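Local coordinates for protein halocarboxylic acid dehalogenase DehI (Pseudomonas putida, PDB 3BJX) that probably hydrolyses carbon–halogen bonds of halogenated carboxylic acids, as a group I haloacid dehalogenase, at residues V226-V240 against Q281-H293. Sequence-based numbering, arbitrary orientation.
Sequences VARTEQYDAKSRELV and QRFIADITISIIH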
ATOM      1  N   VAL A 226       5.167  14.361  14.382  1.00 21.68           N
ATOM      2  CA  VAL A 226       5.536  12.947  14.496  1.00 22.03           C
ATOM      3  C   VAL A 226       5.198  12.087  13.292  1.00 22.36           C
ATOM      4  O   VAL A 226       5.997  11.223  12.917  1.00 23.95           O
ATOM      5  CB  VAL A 226       4.988  12.263  15.780  1.00 22.79           C
ATOM      6  CG1 VAL A 226       5.629  12.854  16.993  1.00 22.75           C
ATOM      7  CG2 VAL A 226       3.469  12.373  15.867  1.00 23.32           C
ATOM      8  N   ALA A 227       4.017  12.297  12.712  1.00 21.17           N
ATOM      9  CA  ALA A 227       3.558  11.511  11.582  1.00 18.92           C
ATOM     10  C   ALA A 227       4.539  11.579  10.416  1.00 19.14           C
ATOM     11  O   ALA A 227       5.111  12.633  10.141  1.00 18.58           O
ATOM     12  CB  ALA A 227       2.177  11.972  11.147  1.00 18.86           C
ATOM     13  N   ARG A 228       4.724  10.448   9.734  1.00 19.16           N
ATOM     14  CA  ARG A 228       5.638  10.319   8.590  1.00 19.87           C
ATOM     15  C   ARG A 228       7.117  10.715   8.811  1.00 21.56           C
ATOM     16  O   ARG A 228       7.857  10.913   7.846  1.00 20.89           O
ATOM     17  CB  ARG A 228       5.048  10.993   7.341  1.00 19.48           C
ATOM     18  CG  ARG A 228       3.703  10.391   6.927  1.00 18.39           C
ATOM     19  CD  ARG A 228       3.858   9.156   6.041  1.00 16.94           C
ATOM     20  NE  ARG A 228       4.203   7.907   6.718  1.00 16.46           N
ATOM     21  CZ  ARG A 228       3.334   6.953   7.073  1.00 16.94           C
ATOM     22  NH1 ARG A 228       2.023   7.101   6.892  1.00 16.66           N
ATOM     23  NH2 ARG A 228       3.777   5.846   7.638  1.00 13.85           N
ATOM     24  N   THR A 229       7.541  10.800  10.074  1.00 23.12           N
ATOM     25  CA  THR A 229       8.949  10.954  10.402  1.00 24.72           C
ATOM     26  C   THR A 229       9.617   9.583  10.265  1.00 26.54           C
ATOM     27  O   THR A 229       8.921   8.567  10.211  1.00 28.98           O
ATOM     28  CB  THR A 229       9.163  11.525  11.826  1.00 24.61           C
ATOM     29  OG1 THR A 229       8.563  10.662  12.806  1.00 24.27           O
ATOM     30  CG2 THR A 229       8.594  12.962  11.945  1.00 23.30           C
ATOM     31  N   GLU A 230      10.947   9.559  10.173  1.00 26.81           N
ATOM     32  CA  GLU A 230      11.727   8.323  10.087  1.00 29.14           C
ATOM     33  C   GLU A 230      11.340   7.318  11.164  1.00 26.37           C
ATOM     34  O   GLU A 230      11.047   6.156  10.864  1.00 25.48           O
ATOM     35  CB  GLU A 230      13.215   8.636  10.257  1.00 31.08           C
ATOM     36  CG  GLU A 230      14.080   8.465   9.037  1.00 34.09           C
ATOM     37  CD  GLU A 230      15.551   8.779   9.344  1.00 35.67           C
ATOM     38  OE1 GLU A 230      15.935   8.750  10.546  1.00 37.09           O
ATOM     39  OE2 GLU A 230      16.316   9.059   8.380  1.00 38.09           O
ATOM     40  N   GLN A 231      11.359   7.786  12.412  1.00 24.05           N
ATOM     41  CA  GLN A 231      11.030   6.983  13.585  1.00 23.05           C
ATOM     42  C   GLN A 231       9.598   6.430  13.532  1.00 21.12           C
ATOM     43  O   GLN A 231       9.344   5.277  13.928  1.00 19.65           O
ATOM     44  CB  GLN A 231      11.272   7.801  14.860  1.00 24.86           C
ATOM     45  CG  GLN A 231      11.161   7.005  16.160  1.00 28.21           C
ATOM     46  CD  GLN A 231      11.962   7.601  17.306  1.00 29.97           C
ATOM     47  OE1 GLN A 231      12.281   8.800  17.306  1.00 31.33           O
ATOM     48  NE2 GLN A 231      12.297   6.761  18.299  1.00 29.93           N
ATOM     49  N   TYR A 232       8.680   7.255  13.017  1.00 19.86           N
ATOM     50  CA  TYR A 232       7.269   6.876  12.815  1.00 16.84           C
ATOM     51  C   TYR A 232       7.105   5.819  11.707  1.00 17.22           C
ATOM     52  O   TYR A 232       6.373   4.830  11.868  1.00 16.83           O
ATOM     53  CB  TYR A 232       6.440   8.124  12.510  1.00 13.19           C
ATOM     54  CG  TYR A 232       4.957   7.884  12.322  1.00 12.70           C
ATOM     55  CD1 TYR A 232       4.059   8.102  13.369  1.00 11.79           C
ATOM     56  CD2 TYR A 232       4.445   7.467  11.079  1.00 11.37           C
ATOM     57  CE1 TYR A 232       2.726   7.902  13.193  1.00 11.72           C
ATOM     58  CE2 TYR A 232       3.122   7.266  10.897  1.00 10.51           C
ATOM     59  CZ  TYR A 232       2.256   7.466  11.955  1.00 12.23           C
ATOM     60  OH  TYR A 232       0.903   7.246  11.776  1.00 11.26           O
ATOM     61  N   ASP A 233       7.784   6.038  10.587  1.00 16.48           N
ATOM     62  CA  ASP A 233       7.757   5.097   9.481  1.00 16.02           C
ATOM     63  C   ASP A 233       8.350   3.764   9.930  1.00 15.09           C
ATOM     64  O   ASP A 233       7.787   2.704   9.649  1.00 15.38           O
ATOM     65  CB  ASP A 233       8.515   5.659   8.264  1.00 16.62           C
ATOM     66  CG  ASP A 233       7.717   6.715   7.480  1.00 17.53           C
ATOM     67  OD1 ASP A 233       6.511   6.932   7.745  1.00 18.91           O
ATOM     68  OD2 ASP A 233       8.315   7.353   6.588  1.00 16.51           O
ATOM     69  N   ALA A 234       9.465   3.828  10.662  1.00 13.91           N
ATOM     70  CA  ALA A 234      10.121   2.628  11.187  1.00 13.17           C
ATOM     71  C   ALA A 234       9.232   1.815  12.126  1.00 12.30           C
ATOM     72  O   ALA A 234       9.246   0.582  12.100  1.00 14.63           O
ATOM     73  CB  ALA A 234      11.433   2.996  11.873  1.00 12.74           C
ATOM     74  N   LYS A 235       8.470   2.507  12.957  1.00 11.19           N
ATOM     75  CA  LYS A 235       7.547   1.876  13.883  1.00 12.25           C
ATOM     76  C   LYS A 235       6.371   1.208  13.158  1.00 12.99           C
ATOM     77  O   LYS A 235       5.958   0.120  13.552  1.00 14.09           O
ATOM     78  CB  LYS A 235       7.029   2.913  14.899  1.00 12.60           C
ATOM     79  CG  LYS A 235       6.051   2.370  15.926  1.00 11.93           C
ATOM     80  CD  LYS A 235       6.659   1.273  16.732  1.00 15.00           C
ATOM     81  CE  LYS A 235       7.687   1.774  17.754  1.00 16.48           C
ATOM     82  NZ  LYS A 235       8.294   0.603  18.490  1.00 18.21           N
ATOM     83  N   SER A 236       5.837   1.876  12.125  1.00 12.73           N
ATOM     84  CA  SER A 236       4.826   1.302  11.245  1.00 13.93           C
ATOM     85  C   SER A 236       5.306   0.019  10.527  1.00 15.07           C
ATOM     86  O   SER A 236       4.614  -1.003  10.554  1.00 13.56           O
ATOM     87  CB  SER A 236       4.334   2.360  10.249  1.00 13.71           C
ATOM     88  OG  SER A 236       3.293   1.835   9.441  1.00 13.73           O
ATOM     89  N   ARG A 237       6.495   0.066   9.918  1.00 16.64           N
ATOM     90  CA  ARG A 237       7.117  -1.128   9.332  1.00 17.89           C
ATOM     91  C   ARG A 237       7.202  -2.289  10.357  1.00 17.41           C
ATOM     92  O   ARG A 237       6.879  -3.431  10.038  1.00 17.79           O
ATOM     93  CB  ARG A 237       8.474  -0.785   8.700  1.00 19.09           C
ATOM     94  CG  ARG A 237       8.412  -0.589   7.134  1.00 23.35           C
ATOM     95  CD  ARG A 237       9.334   0.516   6.531  1.00 21.84           C
ATOM     96  NE  ARG A 237      10.596   0.721   7.251  1.00 22.80           N
ATOM     97  CZ  ARG A 237      11.197   1.908   7.403  1.00 24.10           C
ATOM     98  NH1 ARG A 237      10.676   3.034   6.909  1.00 24.07           N
ATOM     99  NH2 ARG A 237      12.325   1.979   8.082  1.00 24.67           N
ATOM    100  N   GLU A 238       7.565  -1.973  11.596  1.00 15.52           N
ATOM    101  CA  GLU A 238       7.643  -2.974  12.673  1.00 17.01           C
ATOM    102  C   GLU A 238       6.301  -3.633  13.028  1.00 15.88           C
ATOM    103  O   GLU A 238       6.240  -4.835  13.253  1.00 16.31           O
ATOM    104  CB  GLU A 238       8.282  -2.357  13.926  1.00 17.41           C
ATOM    105  CG  GLU A 238       8.007  -3.121  15.213  1.00 19.93           C
ATOM    106  CD  GLU A 238       8.536  -2.393  16.415  1.00 20.15           C
ATOM    107  OE1 GLU A 238       9.373  -1.499  16.200  1.00 22.40           O
ATOM    108  OE2 GLU A 238       8.127  -2.707  17.551  1.00 19.29           O
ATOM    109  N   LEU A 239       5.239  -2.835  13.080  1.00 15.20           N
ATOM    110  CA  LEU A 239       3.895  -3.339  13.290  1.00 14.11           C
ATOM    111  C   LEU A 239       3.410  -4.182  12.140  1.00 14.50           C
ATOM    112  O   LEU A 239       2.889  -5.273  12.369  1.00 15.70           O
ATOM    113  CB  LEU A 239       2.922  -2.182  13.505  1.00 14.83           C
ATOM    114  CG  LEU A 239       2.436  -1.936  14.924  1.00 14.11           C
ATOM    115  CD1 LEU A 239       3.587  -1.948  15.886  1.00 12.18           C
ATOM    116  CD2 LEU A 239       1.669  -0.602  14.971  1.00 14.09           C
ATOM    117  N   VAL A 240       3.570  -3.679  10.911  1.00 14.04           N
ATOM    118  CA  VAL A 240       3.210  -4.429   9.694  1.00 13.95           C
ATOM    119  C   VAL A 240       3.855  -5.827   9.685  1.00 15.50           C
ATOM    120  O   VAL A 240       3.171  -6.834   9.498  1.00 17.22           O
ATOM    121  CB  VAL A 240       3.573  -3.647   8.358  1.00 11.58           C
ATOM    122  CG1 VAL A 240       3.301  -4.490   7.157  1.00  9.66           C
ATOM    123  CG2 VAL A 240       2.819  -2.349   8.243  1.00  8.69           C
ATOM    124  N   GLN A 281      -3.100  -2.741   5.587  1.00 14.11           N
ATOM    125  CA  GLN A 281      -2.029  -3.140   6.533  1.00 11.88           C
ATOM    126  C   GLN A 281      -1.272  -1.916   7.057  1.00 12.43           C
ATOM    127  O   GLN A 281      -1.096  -1.757   8.263  1.00 13.01           O
ATOM    128  CB  GLN A 281      -1.044  -4.117   5.892  1.00  9.91           C
ATOM    129  CG  GLN A 281      -1.645  -5.415   5.397  1.00  7.97           C
ATOM    130  CD  GLN A 281      -0.611  -6.351   4.839  1.00  7.80           C
ATOM    131  OE1 GLN A 281      -0.427  -6.461   3.619  1.00 10.05           O
ATOM    132  NE2 GLN A 281       0.070  -7.042   5.713  1.00  6.22           N
ATOM    133  N   ARG A 282      -0.853  -1.042   6.139  1.00 12.80           N
ATOM    134  CA  ARG A 282      -0.045   0.133   6.478  1.00 13.24           C
ATOM    135  C   ARG A 282      -0.890   1.232   7.104  1.00 13.37           C
ATOM    136  O   ARG A 282      -0.416   1.953   7.983  1.00 14.58           O
ATOM    137  CB  ARG A 282       0.672   0.684   5.235  1.00 12.20           C
ATOM    138  CG  ARG A 282       1.884  -0.081   4.794  1.00 10.67           C
ATOM    139  CD  ARG A 282       1.540  -1.340   4.019  1.00 11.02           C
ATOM    140  NE  ARG A 282       2.752  -2.061   3.650  1.00  9.69           N
ATOM    141  CZ  ARG A 282       2.779  -3.311   3.215  1.00  9.44           C
ATOM    142  NH1 ARG A 282       1.644  -3.982   3.026  1.00  8.37           N
ATOM    143  NH2 ARG A 282       3.948  -3.876   2.924  1.00  8.71           N
ATOM    144  N   PHE A 283      -2.135   1.346   6.651  1.00 13.62           N
ATOM    145  CA  PHE A 283      -3.052   2.379   7.117  1.00 13.15           C
ATOM    146  C   PHE A 283      -3.369   2.171   8.583  1.00 12.86           C
ATOM    147  O   PHE A 283      -3.215   3.108   9.398  1.00 10.54           O
ATOM    148  CB  PHE A 283      -4.320   2.410   6.247  1.00 12.85           C
ATOM    149  CG  PHE A 283      -5.348   3.449   6.672  1.00 12.55           C
ATOM    150  CD1 PHE A 283      -5.458   4.653   5.992  1.00 12.42           C
ATOM    151  CD2 PHE A 283      -6.207   3.213   7.740  1.00 13.45           C
ATOM    152  CE1 PHE A 283      -6.389   5.609   6.360  1.00 11.64           C
ATOM    153  CE2 PHE A 283      -7.155   4.165   8.125  1.00 12.58           C
ATOM    154  CZ  PHE A 283      -7.237   5.365   7.433  1.00 12.14           C
ATOM    155  N   ILE A 284      -3.792   0.941   8.913  1.00 14.45           N
ATOM    156  CA  ILE A 284      -4.111   0.544  10.290  1.00 12.95           C
ATOM    157  C   ILE A 284      -2.886   0.652  11.184  1.00 13.38           C
ATOM    158  O   ILE A 284      -2.970   1.226  12.275  1.00 14.42           O
ATOM    159  CB  ILE A 284      -4.625  -0.902  10.414  1.00 13.81           C
ATOM    160  CG1 ILE A 284      -5.699  -1.231   9.373  1.00 14.10           C
ATOM    161  CG2 ILE A 284      -5.107  -1.163  11.872  1.00 13.96           C
ATOM    162  CD1 ILE A 284      -7.047  -0.733   9.676  1.00 15.22           C
ATOM    163  N   ALA A 285      -1.760   0.075  10.759  1.00 13.31           N
ATOM    164  CA  ALA A 285      -0.485   0.290  11.484  1.00 13.24           C
ATOM    165  C   ALA A 285      -0.275   1.781  11.785  1.00 14.60           C
ATOM    166  O   ALA A 285      -0.062   2.146  12.945  1.00 18.35           O
ATOM    167  CB  ALA A 285       0.709  -0.292  10.744  1.00  8.98           C
ATOM    168  N   ASP A 286      -0.361   2.642  10.766  1.00 14.23           N
ATOM    169  CA  ASP A 286      -0.122   4.081  10.964  1.00 14.54           C
ATOM    170  C   ASP A 286      -1.085   4.639  11.992  1.00 15.78           C
ATOM    171  O   ASP A 286      -0.668   5.405  12.878  1.00 16.64           O
ATOM    172  CB  ASP A 286      -0.330   4.888   9.676  1.00 14.13           C
ATOM    173  CG  ASP A 286       0.666   4.547   8.581  1.00 14.92           C
ATOM    174  OD1 ASP A 286       1.721   3.940   8.838  1.00 13.76           O
ATOM    175  OD2 ASP A 286       0.380   4.912   7.432  1.00 16.77           O
ATOM    176  N   ILE A 287      -2.372   4.294  11.839  1.00 15.51           N
ATOM    177  CA  ILE A 287      -3.413   4.825  12.710  1.00 15.47           C
ATOM    178  C   ILE A 287      -3.269   4.265  14.109  1.00 15.48           C
ATOM    179  O   ILE A 287      -3.436   5.006  15.082  1.00 17.13           O
ATOM    180  CB  ILE A 287      -4.875   4.622  12.169  1.00 15.84           C
ATOM    181  CG1 ILE A 287      -5.081   5.293  10.797  1.00 15.24           C
ATOM    182  CG2 ILE A 287      -5.889   5.184  13.153  1.00 14.38           C
ATOM    183  CD1 ILE A 287      -4.877   6.812  10.767  1.00 13.99           C
ATOM    184  N   THR A 288      -2.954   2.972  14.218  1.00 15.69           N
ATOM    185  CA  THR A 288      -2.660   2.370  15.513  1.00 14.61           C
ATOM    186  C   THR A 288      -1.621   3.218  16.279  1.00 16.09           C
ATOM    187  O   THR A 288      -1.801   3.526  17.467  1.00 17.18           O
ATOM    188  CB  THR A 288      -2.202   0.858  15.427  1.00 13.99           C
ATOM    189  OG1 THR A 288      -3.274   0.028  14.956  1.00 12.48           O
ATOM    190  CG2 THR A 288      -1.817   0.346  16.819  1.00 12.07           C
ATOM    191  N   ILE A 289      -0.545   3.603  15.598  1.00 15.38           N
ATOM    192  CA  ILE A 289       0.489   4.448  16.205  1.00 14.33           C
ATOM    193  C   ILE A 289       0.033   5.865  16.559  1.00 14.39           C
ATOM    194  O   ILE A 289       0.367   6.367  17.634  1.00 15.28           O
ATOM    195  CB  ILE A 289       1.759   4.540  15.290  1.00 12.50           C
ATOM    196  CG1 ILE A 289       2.399   3.160  15.111  1.00 13.03           C
ATOM    197  CG2 ILE A 289       2.773   5.519  15.852  1.00 12.52           C
ATOM    198  CD1 ILE A 289       3.271   3.087  13.868  1.00  8.59           C
ATOM    199  N   SER A 290      -0.673   6.533  15.636  1.00 13.45           N
ATOM    200  CA  SER A 290      -1.004   7.951  15.790  1.00 10.89           C
ATOM    201  C   SER A 290      -1.892   8.196  17.016  1.00 12.15           C
ATOM    202  O   SER A 290      -1.721   9.193  17.749  1.00 11.72           O
ATOM    203  CB  SER A 290      -1.735   8.468  14.539  1.00 10.28           C
ATOM    204  OG  SER A 290      -0.883   8.578  13.411  1.00  8.96           O
ATOM    205  N   ILE A 291      -2.859   7.292  17.203  1.00 13.68           N
ATOM    206  CA  ILE A 291      -3.891   7.404  18.246  1.00 14.15           C
ATOM    207  C   ILE A 291      -3.345   6.997  19.602  1.00 14.86           C
ATOM    208  O   ILE A 291      -3.667   7.623  20.610  1.00 16.13           O
ATOM    209  CB  ILE A 291      -5.203   6.612  17.865  1.00 13.97           C
ATOM    210  CG1 ILE A 291      -5.780   7.147  16.541  1.00 12.48           C
ATOM    211  CG2 ILE A 291      -6.237   6.644  18.981  1.00 12.27           C
ATOM    212  CD1 ILE A 291      -6.229   8.576  16.550  1.00 15.37           C
ATOM    213  N   ILE A 292      -2.500   5.968  19.628  1.00 15.13           N
ATOM    214  CA  ILE A 292      -1.792   5.647  20.850  1.00 16.29           C
ATOM    215  C   ILE A 292      -0.866   6.798  21.229  1.00 17.35           C
ATOM    216  O   ILE A 292      -0.747   7.119  22.406  1.00 17.40           O
ATOM    217  CB  ILE A 292      -1.032   4.281  20.758  1.00 16.97           C
ATOM    218  CG1 ILE A 292      -2.029   3.129  20.919  1.00 15.52           C
ATOM    219  CG2 ILE A 292       0.077   4.170  21.826  1.00 14.77           C
ATOM    220  CD1 ILE A 292      -1.435   1.798  20.751  1.00 17.64           C
ATOM    221  N   HIS A 293      -0.227   7.432  20.236  1.00 18.46           N
ATOM    222  CA  HIS A 293       0.550   8.643  20.507  1.00 17.68           C
ATOM    223  C   HIS A 293      -0.241   9.756  21.151  1.00 17.52           C
ATOM    224  O   HIS A 293       0.191  10.301  22.151  1.00 20.96           O
ATOM    225  CB  HIS A 293       1.268   9.193  19.281  1.00 17.12           C
ATOM    226  CG  HIS A 293       2.323  10.197  19.633  1.00 16.61           C
ATOM    227  ND1 HIS A 293       3.403   9.885  20.434  1.00 14.12           N
ATOM    228  CD2 HIS A 293       2.449  11.510  19.320  1.00 14.37           C
ATOM    229  CE1 HIS A 293       4.154  10.961  20.584  1.00 14.16           C
ATOM    230  NE2 HIS A 293       3.595  11.960  19.924  1.00 13.16           N
TER
HETATM  231  O   HOH W   1       0.800  -6.364   8.617  1.00 11.88           O
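Ser236 and Ala285 mark where helix 230-240 packs on helix 281-293, their CA atoms 5.4 Å apart; the axes approach to 8.8 Å and run at 121° to each other, closer to antiparallel than to parallel. Two knobs interlock there. Ser236 drops among Arg282, Ala285, Asp286 and Ile289, while Ile289 fits between Tyr232, Lys235, Ser236 and Leu239, its CD1 lying 3.5 Å from CG of Lys235.

Beside this packing sits a buried carboxylate. Arg228 takes Asp286 end-on, NH1 to OD2 at 2.8 Å and NH2 to OD1 at 3.0 Å. Both oxygens lie near the guanidinium plane but are met from above the carboxylate, the two planes being 62° apart. Ser236 OG, swung anti to its own N (chi1 -176°), donates to Asp286 OD1 at 2.7 Å, nearly along the C-O bond and on the other side of the carboxylate plane from Arg228 NH2. Asp233 OD1 receives NE and NH2 of the same arginine, which keeps the guanidinium from turning, and His198 NE2 is hydrogen-bonded to Asp286 OD2. A leucine at Arg228 would probably leave buried Asp286 without its positive partner and Asp233 OD1 without its mate.

Tyr232 CE2 sits over one face of that guanidinium, toward its rim; the Tyr232 hydroxyl and Ser290 OG share a hydrogen bond of 2.8 Å, and Ser290 OG is also hydrogen-bonded to His196 NE2. Toward the other end, Val240 CG1 lies over the centre of the Arg282 guanidinium, and one water links Val240 O to Gln281 NE2. This is knobs-into-holes helix packing in the all-helical DehI fold, with Arg228, from the turn leading into helix 230-240, tying Asp233 and Asp286 into a salt-bridge network at one flank.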